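Local coordinates for protein nuclear receptor subfamily 1 group I member 3 (Mus musculus, PDB 1XNX) that acts as a nuclear receptor that pairs with RXR, binds response elements in DNA and activates transcription, including that of the human CYP2B6 gene, at residues Val22-Gly27 with Asp86-Arg91. Numbering follows the deposited sequence.
Sequences VQILLG and DLPLFR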
ATOM      1  N   VAL A  22     -23.056 -12.742  -4.311  1.00 25.49           N
ATOM      2  CA  VAL A  22     -21.862 -12.059  -3.853  1.00 25.59           C
ATOM      3  C   VAL A  22     -21.724 -12.265  -2.354  1.00 26.36           C
ATOM      4  O   VAL A  22     -20.647 -12.603  -1.852  1.00 24.81           O
ATOM      5  CB  VAL A  22     -21.918 -10.539  -4.122  1.00 27.01           C
ATOM      6  CG1 VAL A  22     -20.673  -9.876  -3.537  1.00 32.66           C
ATOM      7  CG2 VAL A  22     -22.024 -10.258  -5.625  1.00 27.05           C
ATOM      8  N   GLN A  23     -22.826 -12.067  -1.638  1.00 27.72           N
ATOM      9  CA  GLN A  23     -22.814 -12.211  -0.188  1.00 28.02           C
ATOM     10  C   GLN A  23     -22.390 -13.617   0.238  1.00 26.64           C
ATOM     11  O   GLN A  23     -21.577 -13.767   1.161  1.00 24.07           O
ATOM     12  CB  GLN A  23     -24.190 -11.851   0.383  1.00 28.68           C
ATOM     13  CG  GLN A  23     -24.594 -10.411   0.068  1.00 37.28           C
ATOM     14  CD  GLN A  23     -23.635  -9.372   0.658  1.00 40.87           C
ATOM     15  OE1 GLN A  23     -23.451  -8.292   0.094  1.00 41.03           O
ATOM     16  NE2 GLN A  23     -23.038  -9.690   1.805  1.00 39.14           N
ATOM     17  N   ILE A  24     -22.925 -14.636  -0.437  1.00 24.52           N
ATOM     18  CA  ILE A  24     -22.573 -16.014  -0.120  1.00 23.41           C
ATOM     19  C   ILE A  24     -21.063 -16.187  -0.307  1.00 24.33           C
ATOM     20  O   ILE A  24     -20.384 -16.738   0.562  1.00 26.08           O
ATOM     21  CB  ILE A  24     -23.344 -17.019  -1.023  1.00 21.66           C
ATOM     22  CG1 ILE A  24     -24.790 -17.122  -0.556  1.00 18.73           C
ATOM     23  CG2 ILE A  24     -22.693 -18.393  -0.982  1.00 22.92           C
ATOM     24  CD1 ILE A  24     -25.641 -18.058  -1.387  1.00 19.82           C
ATOM     25  N   LEU A  25     -20.542 -15.703  -1.435  1.00 22.38           N
ATOM     26  CA  LEU A  25     -19.111 -15.786  -1.712  1.00 21.89           C
ATOM     27  C   LEU A  25     -18.332 -15.116  -0.579  1.00 22.69           C
ATOM     28  O   LEU A  25     -17.470 -15.745   0.052  1.00 22.82           O
ATOM     29  CB  LEU A  25     -18.777 -15.106  -3.042  1.00 20.56           C
ATOM     30  CG  LEU A  25     -18.988 -15.901  -4.338  1.00 21.88           C
ATOM     31  CD1 LEU A  25     -18.444 -15.098  -5.510  1.00 26.06           C
ATOM     32  CD2 LEU A  25     -18.269 -17.242  -4.257  1.00 18.03           C
ATOM     33  N   LEU A  26     -18.643 -13.846  -0.316  1.00 21.82           N
ATOM     34  CA  LEU A  26     -17.987 -13.109   0.761  1.00 21.71           C
ATOM     35  C   LEU A  26     -18.029 -13.905   2.066  1.00 22.80           C
ATOM     36  O   LEU A  26     -17.014 -14.050   2.755  1.00 25.40           O
ATOM     37  CB  LEU A  26     -18.666 -11.755   0.976  1.00 19.59           C
ATOM     38  CG  LEU A  26     -18.423 -10.665  -0.069  1.00 27.21           C
ATOM     39  CD1 LEU A  26     -19.196  -9.425   0.316  1.00 30.94           C
ATOM     40  CD2 LEU A  26     -16.939 -10.342  -0.162  1.00 33.03           C
ATOM     41  N   GLY A  27     -19.206 -14.417   2.408  1.00 21.67           N
ATOM     42  CA  GLY A  27     -19.327 -15.180   3.632  1.00 23.04           C
ATOM     43  C   GLY A  27     -18.337 -16.328   3.649  1.00 25.21           C
ATOM     44  O   GLY A  27     -17.581 -16.502   4.612  1.00 24.88           O
ATOM     45  N   ASP A  86     -18.239 -24.355   0.676  1.00 29.61           N
ATOM     46  CA  ASP A  86     -19.318 -23.526   1.221  1.00 30.70           C
ATOM     47  C   ASP A  86     -20.137 -22.858   0.118  1.00 31.73           C
ATOM     48  O   ASP A  86     -20.974 -21.993   0.393  1.00 33.06           O
ATOM     49  CB  ASP A  86     -18.753 -22.435   2.139  1.00 32.06           C
ATOM     50  CG  ASP A  86     -18.744 -22.843   3.609  1.00 39.02           C
ATOM     51  OD1 ASP A  86     -18.922 -24.046   3.893  1.00 45.13           O
ATOM     52  OD2 ASP A  86     -18.551 -21.961   4.480  1.00 44.45           O
ATOM     53  N   LEU A  87     -19.894 -23.242  -1.131  1.00 31.10           N
ATOM     54  CA  LEU A  87     -20.641 -22.662  -2.242  1.00 31.27           C
ATOM     55  C   LEU A  87     -21.590 -23.699  -2.831  1.00 32.33           C
ATOM     56  O   LEU A  87     -21.167 -24.641  -3.508  1.00 28.45           O
ATOM     57  CB  LEU A  87     -19.697 -22.151  -3.339  1.00 31.32           C
ATOM     58  CG  LEU A  87     -18.569 -21.186  -2.958  1.00 29.90           C
ATOM     59  CD1 LEU A  87     -17.848 -20.721  -4.226  1.00 28.93           C
ATOM     60  CD2 LEU A  87     -19.137 -20.001  -2.182  1.00 36.12           C
ATOM     61  N   PRO A  88     -22.897 -23.530  -2.580  1.00 37.97           N
ATOM     62  CA  PRO A  88     -23.905 -24.462  -3.094  1.00 39.21           C
ATOM     63  C   PRO A  88     -23.759 -24.670  -4.602  1.00 38.56           C
ATOM     64  O   PRO A  88     -23.969 -25.763  -5.115  1.00 35.82           O
ATOM     65  CB  PRO A  88     -25.222 -23.784  -2.714  1.00 33.58           C
ATOM     66  CG  PRO A  88     -24.866 -22.333  -2.750  1.00 39.98           C
ATOM     67  CD  PRO A  88     -23.538 -22.319  -2.040  1.00 39.09           C
ATOM     68  N   LEU A  89     -23.389 -23.611  -5.304  1.00 40.33           N
ATOM     69  CA  LEU A  89     -23.208 -23.695  -6.740  1.00 41.54           C
ATOM     70  C   LEU A  89     -22.125 -24.729  -7.066  1.00 40.35           C
ATOM     71  O   LEU A  89     -22.282 -25.538  -7.981  1.00 40.63           O
ATOM     72  CB  LEU A  89     -22.808 -22.328  -7.288  1.00 43.58           C
ATOM     73  CG  LEU A  89     -22.931 -22.167  -8.799  1.00 49.36           C
ATOM     74  CD1 LEU A  89     -24.391 -22.316  -9.204  1.00 48.27           C
ATOM     75  CD2 LEU A  89     -22.390 -20.806  -9.203  1.00 57.41           C
ATOM     76  N   PHE A  90     -21.033 -24.702  -6.304  1.00 39.77           N
ATOM     77  CA  PHE A  90     -19.919 -25.635  -6.501  1.00 39.39           C
ATOM     78  C   PHE A  90     -20.325 -27.057  -6.121  1.00 37.79           C
ATOM     79  O   PHE A  90     -19.996 -28.019  -6.822  1.00 31.22           O
ATOM     80  CB  PHE A  90     -18.710 -25.211  -5.655  1.00 39.45           C
ATOM     81  CG  PHE A  90     -17.471 -26.030  -5.910  1.00 34.47           C
ATOM     82  CD1 PHE A  90     -16.889 -26.056  -7.176  1.00 20.20           C
ATOM     83  CD2 PHE A  90     -16.881 -26.768  -4.884  1.00 37.54           C
ATOM     84  CE1 PHE A  90     -15.741 -26.811  -7.419  1.00 23.92           C
ATOM     85  CE2 PHE A  90     -15.731 -27.528  -5.113  1.00 29.11           C
ATOM     86  CZ  PHE A  90     -15.158 -27.548  -6.387  1.00 27.85           C
ATOM     87  N   ARG A  91     -21.034 -27.176  -5.001  1.00 38.45           N
ATOM     88  CA  ARG A  91     -21.504 -28.469  -4.513  1.00 41.68           C
ATOM     89  C   ARG A  91     -22.420 -29.130  -5.551  1.00 41.05           C
ATOM     90  O   ARG A  91     -22.444 -30.357  -5.686  1.00 40.79           O
ATOM     91  CB  ARG A  91     -22.257 -28.279  -3.191  1.00 43.49           C
ATOM     92  CG  ARG A  91     -21.440 -27.532  -2.140  1.00 46.87           C
ATOM     93  CD  ARG A  91     -22.080 -27.513  -0.756  1.00 45.92           C
ATOM     94  NE  ARG A  91     -23.373 -26.832  -0.705  1.00 50.22           N
ATOM     95  CZ  ARG A  91     -23.805 -26.135   0.345  1.00 52.90           C
ATOM     96  NH1 ARG A  91     -23.037 -26.020   1.421  1.00 53.76           N
ATOM     97  NH2 ARG A  91     -25.010 -25.576   0.339  1.00 53.53           N
TER
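With CG beside its backbone N (chi1 -53°) and anti to the carbonyl carbon, Leu87 sends its two methyls toward helix 16-32, where Leu25 and Ile24 meet them. Although the CB of Leu25 points away from 86-91, the CD2 methyl of this residue swings back to lie 3.5 Å from Leu87 CD1. CD2 of Leu87 is almost as near to that same methyl, which therefore sits against the fork of the leucine. The two side chains cross at about a right angle. Ile24 approaches with its short branch: CG2, held anti to the backbone N, reaches Leu87 CD2 at 4.1 Å and touches Pro88 CD at 4.2 Å. Beta-branching suits this place because it sets a methyl directly on CB, facing 86-91, where the turn can be met without a long side chain. All of this belongs to the alpha-helical ligand-binding domain of nuclear receptors, at a point remote from the androstenol pocket, where the first modelled helix packs on the short turn linking helix 62-85 to helix 88-91. Leu87 occupies the N-cap position of the latter, and Pro88 follows at the first turn, where a missing backbone N-H costs no helical bond. An alanine in place of Leu87 would keep CB but is likely to open a gap beside Leu25 CD2 and take away the methyl that Ile24 CG2 meets. Leu87 also touches Ala28, one turn beyond Ile24, whereas Leu25 is buried against Val168, Leu169 and Ala172 of helix 164-175. Beside this apolar patch Asp86, just past the end of helix 62-85, carries its charge to the same helix 16-32: OD2 forms a salt bridge with Arg31 and is hydrogen-bonded to His32 NE2.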